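Side-chain contacts in putative uncharacterized protein (Wolbachia pipientis, PDB 3F4S), which probably acts as a DsbA-like thiol-disulfide oxidoreductase of the thioredoxin fold, introducing disulfide bonds into other proteins: residues L26-P29 with N30-L33; K64-K68 with Y69-G73; N113-S117 with W118-N122. The protein carries 1 engineered substitution. All coordinates share one frame; numbering follows the deposited sequence.

Contact 1 of 3, residues L26-P29 with N30-L33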
ATOM      1  N   LEU A  26       1.850 -12.434  -4.848  0.50 34.56           N
ATOM      2  CA  LEU A  26       0.481 -12.746  -5.229  0.50 34.46           C
ATOM      3  C   LEU A  26      -0.432 -12.297  -4.098  0.50 33.49           C
ATOM      4  O   LEU A  26       0.038 -12.037  -2.991  0.50 32.94           O
ATOM      5  CB  LEU A  26       0.313 -14.242  -5.505  0.50 35.26           C
ATOM      6  CG  LEU A  26       0.811 -15.238  -4.454  0.50 36.62           C
ATOM      7  CD1 LEU A  26      -0.114 -15.275  -3.250  0.50 37.30           C
ATOM      8  CD2 LEU A  26       0.948 -16.632  -5.057  0.50 37.03           C
ATOM      9  N   PRO A  27      -1.738 -12.188  -4.371  1.00 33.24           N
ATOM     10  CA  PRO A  27      -2.670 -11.797  -3.314  1.00 34.46           C
ATOM     11  C   PRO A  27      -2.685 -12.828  -2.189  1.00 36.48           C
ATOM     12  O   PRO A  27      -2.963 -14.007  -2.422  1.00 36.49           O
ATOM     13  CB  PRO A  27      -4.017 -11.755  -4.038  1.00 33.61           C
ATOM     14  CG  PRO A  27      -3.663 -11.538  -5.474  1.00 32.72           C
ATOM     15  CD  PRO A  27      -2.406 -12.319  -5.676  1.00 32.90           C
ATOM     16  N   LEU A  28      -2.367 -12.378  -0.979  1.00 38.22           N
ATOM     17  CA  LEU A  28      -2.321 -13.252   0.187  1.00 37.65           C
ATOM     18  C   LEU A  28      -3.638 -13.192   0.960  1.00 39.33           C
ATOM     19  O   LEU A  28      -4.397 -12.232   0.823  1.00 39.46           O
ATOM     20  CB  LEU A  28      -1.148 -12.868   1.090  1.00 37.62           C
ATOM     21  CG  LEU A  28       0.235 -12.920   0.432  1.00 37.60           C
ATOM     22  CD1 LEU A  28       1.272 -12.241   1.304  1.00 36.78           C
ATOM     23  CD2 LEU A  28       0.653 -14.349   0.126  1.00 37.96           C
ATOM     24  N   PRO A  29      -3.918 -14.223   1.771  1.00 39.96           N
ATOM     25  CA  PRO A  29      -5.191 -14.271   2.504  1.00 41.45           C
ATOM     26  C   PRO A  29      -5.446 -13.028   3.355  1.00 41.40           C
ATOM     27  O   PRO A  29      -6.593 -12.585   3.438  1.00 43.52           O
ATOM     28  CB  PRO A  29      -5.041 -15.515   3.387  1.00 41.48           C
ATOM     29  CG  PRO A  29      -4.095 -16.381   2.641  1.00 40.96           C
ATOM     30  CD  PRO A  29      -3.125 -15.451   1.963  1.00 39.39           C
ATOM     31  N   ASN A  30      -4.403 -12.468   3.966  1.00 39.85           N
ATOM     32  CA  ASN A  30      -4.565 -11.305   4.833  1.00 39.24           C
ATOM     33  C   ASN A  30      -4.370  -9.951   4.138  1.00 37.12           C
ATOM     34  O   ASN A  30      -4.461  -8.902   4.776  1.00 36.77           O
ATOM     35  CB  ASN A  30      -3.641 -11.407   6.052  1.00 39.97           C
ATOM     36  CG  ASN A  30      -4.136 -12.412   7.083  0.50 41.69           C
ATOM     37  OD1 ASN A  30      -5.210 -12.996   6.940  0.50 41.18           O
ATOM     38  ND2 ASN A  30      -3.349 -12.611   8.135  0.50 43.22           N
ATOM     39  N   ASP A  31      -4.104  -9.966   2.836  1.00 35.08           N
ATOM     40  CA  ASP A  31      -3.938  -8.717   2.099  1.00 33.92           C
ATOM     41  C   ASP A  31      -5.234  -7.917   2.105  1.00 32.91           C
ATOM     42  O   ASP A  31      -6.330  -8.479   2.080  1.00 33.88           O
ATOM     43  CB  ASP A  31      -3.517  -8.980   0.650  1.00 33.66           C
ATOM     44  CG  ASP A  31      -2.011  -9.019   0.468  1.00 31.98           C
ATOM     45  OD1 ASP A  31      -1.289  -8.262   1.155  1.00 31.02           O
ATOM     46  OD2 ASP A  31      -1.549  -9.794  -0.392  1.00 32.49           O
ATOM     47  N   LYS A  32      -5.099  -6.601   2.150  1.00 31.75           N
ATOM     48  CA  LYS A  32      -6.222  -5.713   1.933  1.00 31.98           C
ATOM     49  C   LYS A  32      -6.219  -5.351   0.452  1.00 31.20           C
ATOM     50  O   LYS A  32      -5.209  -4.882  -0.075  1.00 29.75           O
ATOM     51  CB  LYS A  32      -6.078  -4.460   2.795  1.00 35.89           C
ATOM     52  CG  LYS A  32      -5.938  -4.751   4.278  1.00 38.43           C
ATOM     53  CD  LYS A  32      -7.208  -5.351   4.857  1.00 40.88           C
ATOM     54  CE  LYS A  32      -8.380  -4.382   4.768  1.00 43.29           C
ATOM     55  NZ  LYS A  32      -9.589  -4.911   5.471  1.00 44.30           N
ATOM     56  N   LEU A  33      -7.343  -5.589  -0.219  1.00 31.61           N
ATOM     57  CA  LEU A  33      -7.428  -5.417  -1.665  1.00 32.57           C
ATOM     58  C   LEU A  33      -8.191  -4.160  -2.058  1.00 33.31           C
ATOM     59  O   LEU A  33      -9.108  -3.732  -1.356  1.00 35.58           O
ATOM     60  CB  LEU A  33      -8.099  -6.636  -2.302  1.00 33.99           C
ATOM     61  CG  LEU A  33      -7.569  -7.997  -1.855  1.00 34.67           C
ATOM     62  CD1 LEU A  33      -8.279  -9.113  -2.613  1.00 36.31           C
ATOM     63  CD2 LEU A  33      -6.069  -8.093  -2.034  1.00 35.17           C
TER
HETATM   64  O   HOH W   1      -7.611 -10.751   0.985  1.00 59.17           O

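Contact 2 of 3, residues K64-K68 with Y69-G73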
ATOM      1  N   LYS A  64      -4.889   9.358 -10.184  1.00 23.64           N
ATOM      2  CA  LYS A  64      -5.108   9.130 -11.613  1.00 27.71           C
ATOM      3  C   LYS A  64      -4.931   7.657 -11.970  1.00 27.17           C
ATOM      4  O   LYS A  64      -5.624   7.132 -12.841  1.00 28.27           O
ATOM      5  CB  LYS A  64      -4.172   9.999 -12.461  1.00 29.54           C
ATOM      6  CG  LYS A  64      -4.591  11.465 -12.570  1.00 32.76           C
ATOM      7  N   ILE A  65      -3.991   6.991 -11.302  1.00 23.89           N
ATOM      8  CA  ILE A  65      -3.827   5.554 -11.476  1.00 23.83           C
ATOM      9  C   ILE A  65      -5.102   4.827 -11.038  1.00 25.36           C
ATOM     10  O   ILE A  65      -5.591   3.924 -11.727  1.00 24.96           O
ATOM     11  CB  ILE A  65      -2.603   5.017 -10.691  1.00 23.67           C
ATOM     12  CG1 ILE A  65      -1.299   5.536 -11.307  1.00 23.46           C
ATOM     13  CG2 ILE A  65      -2.615   3.495 -10.656  1.00 25.64           C
ATOM     14  CD1 ILE A  65      -0.059   5.119 -10.554  1.00 24.45           C
ATOM     15  N   LYS A  66      -5.648   5.226  -9.897  1.00 25.86           N
ATOM     16  CA  LYS A  66      -6.859   4.602  -9.381  1.00 27.57           C
ATOM     17  C   LYS A  66      -8.043   4.812 -10.324  1.00 29.34           C
ATOM     18  O   LYS A  66      -8.794   3.878 -10.609  1.00 31.22           O
ATOM     19  CB  LYS A  66      -7.187   5.130  -7.982  1.00 28.01           C
ATOM     20  CG  LYS A  66      -8.423   4.493  -7.365  1.00 28.28           C
ATOM     21  CD  LYS A  66      -8.690   5.034  -5.970  1.00 28.31           C
ATOM     22  CE  LYS A  66      -9.863   4.321  -5.308  1.00 30.26           C
ATOM     23  NZ  LYS A  66     -11.181   4.693  -5.905  1.00 32.10           N
ATOM     24  N   GLU A  67      -8.205   6.039 -10.810  1.00 28.72           N
ATOM     25  CA  GLU A  67      -9.304   6.346 -11.727  1.00 29.55           C
ATOM     26  C   GLU A  67      -9.167   5.589 -13.044  1.00 30.03           C
ATOM     27  O   GLU A  67     -10.144   5.068 -13.576  1.00 29.57           O
ATOM     28  CB  GLU A  67      -9.395   7.852 -12.003  0.50 30.70           C
ATOM     29  CG  GLU A  67     -10.508   8.224 -12.982  0.50 32.29           C
ATOM     30  CD  GLU A  67     -10.451   9.673 -13.433  0.50 35.78           C
ATOM     31  OE1 GLU A  67      -9.513  10.388 -13.033  0.50 36.36           O
ATOM     32  OE2 GLU A  67     -11.347  10.097 -14.197  0.50 39.54           O
ATOM     33  N   LYS A  68      -7.948   5.527 -13.565  1.00 30.33           N
ATOM     34  CA  LYS A  68      -7.700   4.919 -14.868  1.00 31.88           C
ATOM     35  C   LYS A  68      -7.717   3.387 -14.855  1.00 30.02           C
ATOM     36  O   LYS A  68      -8.188   2.759 -15.809  1.00 31.38           O
ATOM     37  CB  LYS A  68      -6.363   5.427 -15.416  1.00 33.36           C
ATOM     38  CG  LYS A  68      -6.136   5.198 -16.897  1.00 35.96           C
ATOM     39  CD  LYS A  68      -4.828   5.848 -17.333  0.50 36.18           C
ATOM     40  CE  LYS A  68      -4.531   5.615 -18.804  0.50 36.55           C
ATOM     41  NZ  LYS A  68      -5.434   6.398 -19.689  0.50 38.44           N
ATOM     42  N   TYR A  69      -7.218   2.783 -13.780  1.00 27.90           N
ATOM     43  CA  TYR A  69      -6.942   1.345 -13.791  1.00 27.32           C
ATOM     44  C   TYR A  69      -7.656   0.511 -12.728  1.00 28.97           C
ATOM     45  O   TYR A  69      -7.937  -0.663 -12.953  1.00 29.77           O
ATOM     46  CB  TYR A  69      -5.432   1.092 -13.691  1.00 27.88           C
ATOM     47  CG  TYR A  69      -4.655   1.655 -14.850  1.00 30.19           C
ATOM     48  CD1 TYR A  69      -4.780   1.114 -16.124  1.00 29.79           C
ATOM     49  CD2 TYR A  69      -3.797   2.730 -14.674  1.00 31.85           C
ATOM     50  CE1 TYR A  69      -4.063   1.625 -17.188  1.00 31.33           C
ATOM     51  CE2 TYR A  69      -3.084   3.250 -15.729  1.00 32.20           C
ATOM     52  CZ  TYR A  69      -3.221   2.698 -16.981  1.00 32.39           C
ATOM     53  OH  TYR A  69      -2.505   3.225 -18.026  1.00 33.85           O
ATOM     54  N   ILE A  70      -7.926   1.099 -11.571  1.00 29.44           N
ATOM     55  CA  ILE A  70      -8.513   0.339 -10.470  1.00 30.50           C
ATOM     56  C   ILE A  70     -10.042   0.414 -10.486  1.00 33.31           C
ATOM     57  O   ILE A  70     -10.737  -0.607 -10.401  1.00 34.56           O
ATOM     58  CB  ILE A  70      -7.956   0.815  -9.105  1.00 30.97           C
ATOM     59  CG1 ILE A  70      -6.425   0.735  -9.101  1.00 28.61           C
ATOM     60  CG2 ILE A  70      -8.558  -0.004  -7.972  1.00 32.15           C
ATOM     61  CD1 ILE A  70      -5.760   1.337  -7.866  1.00 28.33           C
ATOM     62  N   ASP A  71     -10.556   1.630 -10.607  1.00 34.04           N
ATOM     63  CA  ASP A  71     -11.988   1.859 -10.694  1.00 34.10           C
ATOM     64  C   ASP A  71     -12.567   1.207 -11.954  1.00 36.07           C
ATOM     65  O   ASP A  71     -13.748   0.865 -12.008  1.00 37.77           O
ATOM     66  CB  ASP A  71     -12.273   3.361 -10.719  1.00 33.56           C
ATOM     67  CG  ASP A  71     -11.894   4.050  -9.426  1.00 35.32           C
ATOM     68  OD1 ASP A  71     -11.594   3.348  -8.436  1.00 35.07           O
ATOM     69  OD2 ASP A  71     -11.899   5.298  -9.402  1.00 36.34           O
ATOM     70  N   THR A  72     -11.722   1.035 -12.965  1.00 36.88           N
ATOM     71  CA  THR A  72     -12.152   0.517 -14.258  1.00 36.60           C
ATOM     72  C   THR A  72     -12.064  -1.006 -14.352  1.00 36.08           C
ATOM     73  O   THR A  72     -12.457  -1.592 -15.362  1.00 37.58           O
ATOM     74  CB  THR A  72     -11.299   1.109 -15.382  1.00 36.77           C
ATOM     75  OG1 THR A  72      -9.917   0.935 -15.049  1.00 36.28           O
ATOM     76  CG2 THR A  72     -11.595   2.596 -15.557  1.00 36.52           C
ATOM     77  N   GLY A  73     -11.529  -1.640 -13.312  1.00 35.08           N
ATOM     78  CA  GLY A  73     -11.422  -3.090 -13.269  1.00 34.12           C
ATOM     79  C   GLY A  73     -10.211  -3.664 -13.995  1.00 32.20           C
ATOM     80  O   GLY A  73     -10.107  -4.875 -14.181  1.00 33.68           O
TER
HETATM   81  O   HOH W   2     -11.169   7.189  -7.699  1.00 41.14           O

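Contact 3 of 3, residues N113-S117 with W118-N122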
ATOM      1  N   ASN A 113      -1.763  12.233   2.975  0.50 15.23           N
ATOM      2  CA  ASN A 113      -2.163  13.608   2.692  0.50 16.12           C
ATOM      3  C   ASN A 113      -1.772  14.585   3.786  0.50 14.84           C
ATOM      4  O   ASN A 113      -1.585  15.771   3.530  0.50 15.57           O
ATOM      5  CB  ASN A 113      -3.679  13.692   2.486  0.50 16.84           C
ATOM      6  CG  ASN A 113      -4.098  13.293   1.095  0.50 21.82           C
ATOM      7  OD1 ASN A 113      -3.276  13.227   0.184  0.50 25.90           O
ATOM      8  ND2 ASN A 113      -5.387  13.026   0.921  0.50 21.35           N
ATOM      9  N   SER A 114      -1.657  14.088   5.010  0.70 13.86           N
ATOM     10  CA  SER A 114      -1.466  14.969   6.155  0.70 15.63           C
ATOM     11  C   SER A 114      -0.020  14.991   6.656  0.70 14.91           C
ATOM     12  O   SER A 114       0.253  15.449   7.765  0.70 15.87           O
ATOM     13  CB  SER A 114      -2.419  14.571   7.281  0.70 18.09           C
ATOM     14  OG  SER A 114      -3.766  14.648   6.839  0.70 19.58           O
ATOM     15  N   ILE A 115       0.904  14.522   5.827  1.00 14.64           N
ATOM     16  CA  ILE A 115       2.294  14.362   6.251  1.00 15.68           C
ATOM     17  C   ILE A 115       2.898  15.618   6.909  1.00 14.93           C
ATOM     18  O   ILE A 115       3.664  15.501   7.871  1.00 14.99           O
ATOM     19  CB  ILE A 115       3.193  13.869   5.081  1.00 16.00           C
ATOM     20  CG1 ILE A 115       4.586  13.473   5.587  1.00 15.21           C
ATOM     21  CG2 ILE A 115       3.286  14.920   3.989  1.00 15.74           C
ATOM     22  CD1 ILE A 115       5.405  12.736   4.555  1.00 17.24           C
ATOM     23  N   ASP A 116       2.550  16.809   6.413  1.00 15.97           N
ATOM     24  CA  ASP A 116       3.073  18.061   6.990  1.00 14.77           C
ATOM     25  C   ASP A 116       2.612  18.298   8.431  1.00 15.08           C
ATOM     26  O   ASP A 116       3.119  19.201   9.111  1.00 18.05           O
ATOM     27  CB  ASP A 116       2.661  19.288   6.165  1.00 16.70           C
ATOM     28  CG  ASP A 116       3.341  19.363   4.805  1.00 19.00           C
ATOM     29  OD1 ASP A 116       4.099  18.447   4.421  1.00 18.27           O
ATOM     30  OD2 ASP A 116       3.086  20.363   4.104  1.00 24.52           O
ATOM     31  N   SER A 117       1.638  17.517   8.891  1.00 15.17           N
ATOM     32  CA  SER A 117       1.006  17.788  10.179  1.00 16.79           C
ATOM     33  C   SER A 117       1.507  16.948  11.355  1.00 17.27           C
ATOM     34  O   SER A 117       1.054  17.144  12.484  1.00 17.24           O
ATOM     35  CB  SER A 117      -0.514  17.665  10.072  1.00 16.99           C
ATOM     36  OG  SER A 117      -1.052  18.671   9.240  1.00 20.40           O
ATOM     37  N   TRP A 118       2.415  16.005  11.104  1.00 16.62           N
ATOM     38  CA  TRP A 118       3.059  15.303  12.207  1.00 14.86           C
ATOM     39  C   TRP A 118       3.817  16.314  13.066  1.00 16.31           C
ATOM     40  O   TRP A 118       4.098  17.439  12.629  1.00 17.16           O
ATOM     41  CB  TRP A 118       4.060  14.265  11.688  1.00 14.34           C
ATOM     42  CG  TRP A 118       3.464  13.077  11.025  1.00 13.78           C
ATOM     43  CD1 TRP A 118       3.540  12.756   9.692  1.00 17.26           C
ATOM     44  CD2 TRP A 118       2.736  12.016  11.653  1.00 14.22           C
ATOM     45  NE1 TRP A 118       2.885  11.578   9.455  1.00 16.17           N
ATOM     46  CE2 TRP A 118       2.388  11.094  10.639  1.00 14.82           C
ATOM     47  CE3 TRP A 118       2.330  11.763  12.968  1.00 15.76           C
ATOM     48  CZ2 TRP A 118       1.658   9.932  10.901  1.00 15.97           C
ATOM     49  CZ3 TRP A 118       1.603  10.601  13.226  1.00 17.29           C
ATOM     50  CH2 TRP A 118       1.281   9.699  12.196  1.00 16.44           C
ATOM     51  N   ASN A 119       4.160  15.904  14.281  1.00 15.65           N
ATOM     52  CA  ASN A 119       5.049  16.680  15.139  1.00 16.03           C
ATOM     53  C   ASN A 119       6.479  16.219  14.889  1.00 18.07           C
ATOM     54  O   ASN A 119       6.863  15.119  15.296  1.00 18.25           O
ATOM     55  CB  ASN A 119       4.668  16.481  16.611  1.00 17.34           C
ATOM     56  CG  ASN A 119       5.437  17.394  17.555  1.00 18.51           C
ATOM     57  OD1 ASN A 119       6.529  17.871  17.239  1.00 19.06           O
ATOM     58  ND2 ASN A 119       4.860  17.643  18.724  1.00 18.20           N
ATOM     59  N   TYR A 120       7.266  17.044  14.203  1.00 16.53           N
ATOM     60  CA  TYR A 120       8.624  16.643  13.828  1.00 17.27           C
ATOM     61  C   TYR A 120       9.653  16.822  14.947  1.00 17.30           C
ATOM     62  O   TYR A 120      10.826  16.456  14.806  1.00 17.91           O
ATOM     63  CB  TYR A 120       9.042  17.319  12.507  1.00 17.34           C
ATOM     64  CG  TYR A 120       8.300  16.683  11.357  1.00 15.43           C
ATOM     65  CD1 TYR A 120       8.802  15.543  10.734  1.00 14.79           C
ATOM     66  CD2 TYR A 120       7.067  17.173  10.936  1.00 15.77           C
ATOM     67  CE1 TYR A 120       8.112  14.921   9.700  1.00 15.06           C
ATOM     68  CE2 TYR A 120       6.364  16.554   9.912  1.00 16.82           C
ATOM     69  CZ  TYR A 120       6.900  15.434   9.290  1.00 15.18           C
ATOM     70  OH  TYR A 120       6.222  14.805   8.269  1.00 15.87           O
ATOM     71  N   TYR A 121       9.204  17.356  16.077  1.00 17.29           N
ATOM     72  CA  TYR A 121      10.077  17.480  17.235  1.00 18.81           C
ATOM     73  C   TYR A 121       9.827  16.349  18.232  1.00 19.99           C
ATOM     74  O   TYR A 121      10.762  15.659  18.653  1.00 22.58           O
ATOM     75  CB  TYR A 121       9.886  18.839  17.890  1.00 19.19           C
ATOM     76  CG  TYR A 121      10.699  19.038  19.138  1.00 21.90           C
ATOM     77  CD1 TYR A 121      12.080  19.146  19.076  1.00 23.97           C
ATOM     78  CD2 TYR A 121      10.086  19.129  20.380  1.00 26.36           C
ATOM     79  CE1 TYR A 121      12.832  19.337  20.222  1.00 29.03           C
ATOM     80  CE2 TYR A 121      10.830  19.323  21.530  1.00 29.28           C
ATOM     81  CZ  TYR A 121      12.203  19.422  21.444  1.00 31.30           C
ATOM     82  OH  TYR A 121      12.955  19.616  22.580  1.00 37.32           O
ATOM     83  N   ASN A 122       8.568  16.166  18.618  1.00 17.57           N
ATOM     84  CA  ASN A 122       8.198  15.038  19.464  1.00 16.98           C
ATOM     85  C   ASN A 122       7.666  13.931  18.569  1.00 17.55           C
ATOM     86  O   ASN A 122       6.490  13.933  18.198  1.00 17.18           O
ATOM     87  CB  ASN A 122       7.133  15.438  20.483  1.00 19.23           C
ATOM     88  CG  ASN A 122       6.728  14.281  21.391  1.00 23.66           C
ATOM     89  OD1 ASN A 122       7.260  13.166  21.285  1.00 24.31           O
ATOM     90  ND2 ASN A 122       5.790  14.545  22.299  1.00 28.59           N
TER
HETATM   91  O   HOH W   3       4.660  19.980  11.203  1.00 29.10           O

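Contact 1 of 3, residues L26-P29 with N30-L33
D31 reaches back over the turn it ends and meets L28 with its CB, CG and OD2. At the root, D31 CB sits 3.4 Å from L28 O. One atom further out, D31 CG comes within 4.0 Å of L28 CB, the two side chains crossing at a slant. At the tip, D31 OD2 accepts the backbone N-H of L28, with 2.8 Å between L28 N and D31 OD2 and an N-H...O angle of 168°. The bond is thus almost straight, although L28 N approaches on the anti side of the carboxylate and 30° out of its plane. That same oxygen, D31 OD2, also lies 3.4 Å from L28 CB, a close side-chain contact beside the amide bond. The D31 chi1 of -91° is well off a staggered value, and this twist helps bring OD2 round to the amide.

The backbone answers in the reverse direction: D31 N donates to L28 O over 3.0 Å, closing a type I beta turn from L28 to D31 with P29 and N30 at its corners. A water bridges two carbonyls of the turn, donating to D31 O at 2.8 Å and to P29 O at 3.2 Å.

The carboxylate does not serve the turn alone, since R80 of strand 75-81 forms a salt bridge with D31 OD2. P27 and D31 both rest on I78 of that strand. Two donors, one amide and one guanidinium, therefore share a single oxygen. This would probably stabilise the ionised carboxylate, and it ties a surface turn to the sheet by charge as well as by packing.

Contact 2 of 3, residues K64-K68 with Y69-G73
Ionic contact joins K66 to D71, five residues apart at the end of helix 62-70. K66 NZ lies 2.9 Å from D71 OD1 and is met by the syn lone pair of that oxygen, in a salt bridge that is also a hydrogen bond. The lysine chain runs extended and bends only at its last torsion (chi4 -72°), which turns the ammonium onto the carboxylate. A water completes a small ring, accepting from K66 NZ and donating to D71 OD2 at 2.6 Å.

Among the polar backbone bonds, K66 O takes two donors: D71 N arrives nearly along the C=O axis, 2.9 Å from K66 O, with a practically straight N-H...O angle of 177°, whereas I70 N stands above the carbonyl plane, 3.1 Å from K66 O. T72 then folds its hydroxyl back, donating from T72 OG1 to K68 O over 2.6 Å. Its chi1 of 51° places OG1 between the backbone N and the carbonyl carbon, from where it meets K68 O above the carbonyl plane.

Apolar contact is carried by Y69. The aliphatic chain of K68 runs alongside the ring, pointing the same way, and K68 CG stands 3.9 Å from the Y69 ring centroid over one face, a CH-pi contact. I65 CG2 approaches Y69 CD2 at 4.3 Å. Beyond the segments, the Y69 hydroxyl bonds to D207 of helix 199-216, and I65, Y69 and I70 all touch M75.

A bond from D71 N to the carbonyl five residues earlier, K66 O, marks the wider pi-type turn. G73, with positive phi, and its bond from N to I70 O end the helix in a Schellman motif, leading into strand 75-81 of the thioredoxin fold.

Contact 3 of 3, residues N113-S117 with W118-N122
The phenol ring of Y120 and the indole of W118 both gather about one carbonyl, that of I115. I115 O lies at the edge of the Y120 ring and in its plane, and D116 O and a water are also found along this rim. Toward the indole the same oxygen, I115 O, stands obliquely, 3.3 Å from W118 CD1. Away from these segments, R87 makes a cation-pi contact with the W118 ring, and L128 and L129 of helix 127-135 touch its side chain.

The polar link is a hydrogen bond from Y120 OH to I115 O at 2.7 Å. The hydroxyl stands above the carbonyl plane, 41° out of it, rather than on a lone pair. Y120 CG lies anti to its carbonyl carbon (chi1 -73°), which helps carry the ring back toward the 3-10 segment 115-117. I115 CG1 is 3.4 Å from Y120 OH, the two side chains crossing at about a right angle, and it packs against W118 CD1 at 4.3 Å. The water lies within bonding distance of both D116 O, at 2.7 Å, and W118 O, at 3.0 Å.

Further along, N119 OD1 accepts two backbone amides from the same face of its plane: Y121 N, forming an Asx turn, and N122 N, each at 3.0 Å. N119 ND2 in turn bonds to D125.

Neither charge nor regular backbone pairing holds the segments together. One phenolic hydroxyl satisfies a main-chain carbonyl, and I115 CG1 touches both that hydroxyl and W118 CD1. Apart from the 3-10 bond of S117 N to S114 O, the protein's polar bonds here involve side chains, consistent with a loop shaped by them.

In the fold
Contact 1 is a surface feature, while contacts 2 and 3 are partly buried. The first two bear on the same sheet: contact 1 leads into edge strand 33-34 and touches strand 75-81, and contact 2 meets both strands from its helix. Their centres are about 19 Å apart, and each uses a carboxylate in an ion pair, with R80 in one and within the helix end in the other. Contact 3, its centre about 30 Å from that of contact 1 and across the chain's centre, belongs to the helical part. There I115 touches helix 52-60 and lies near, without touching, the C51-C54 disulfide, and the segments meet through a phenolic hydroxyl and aromatic packing, with no ion pair between them.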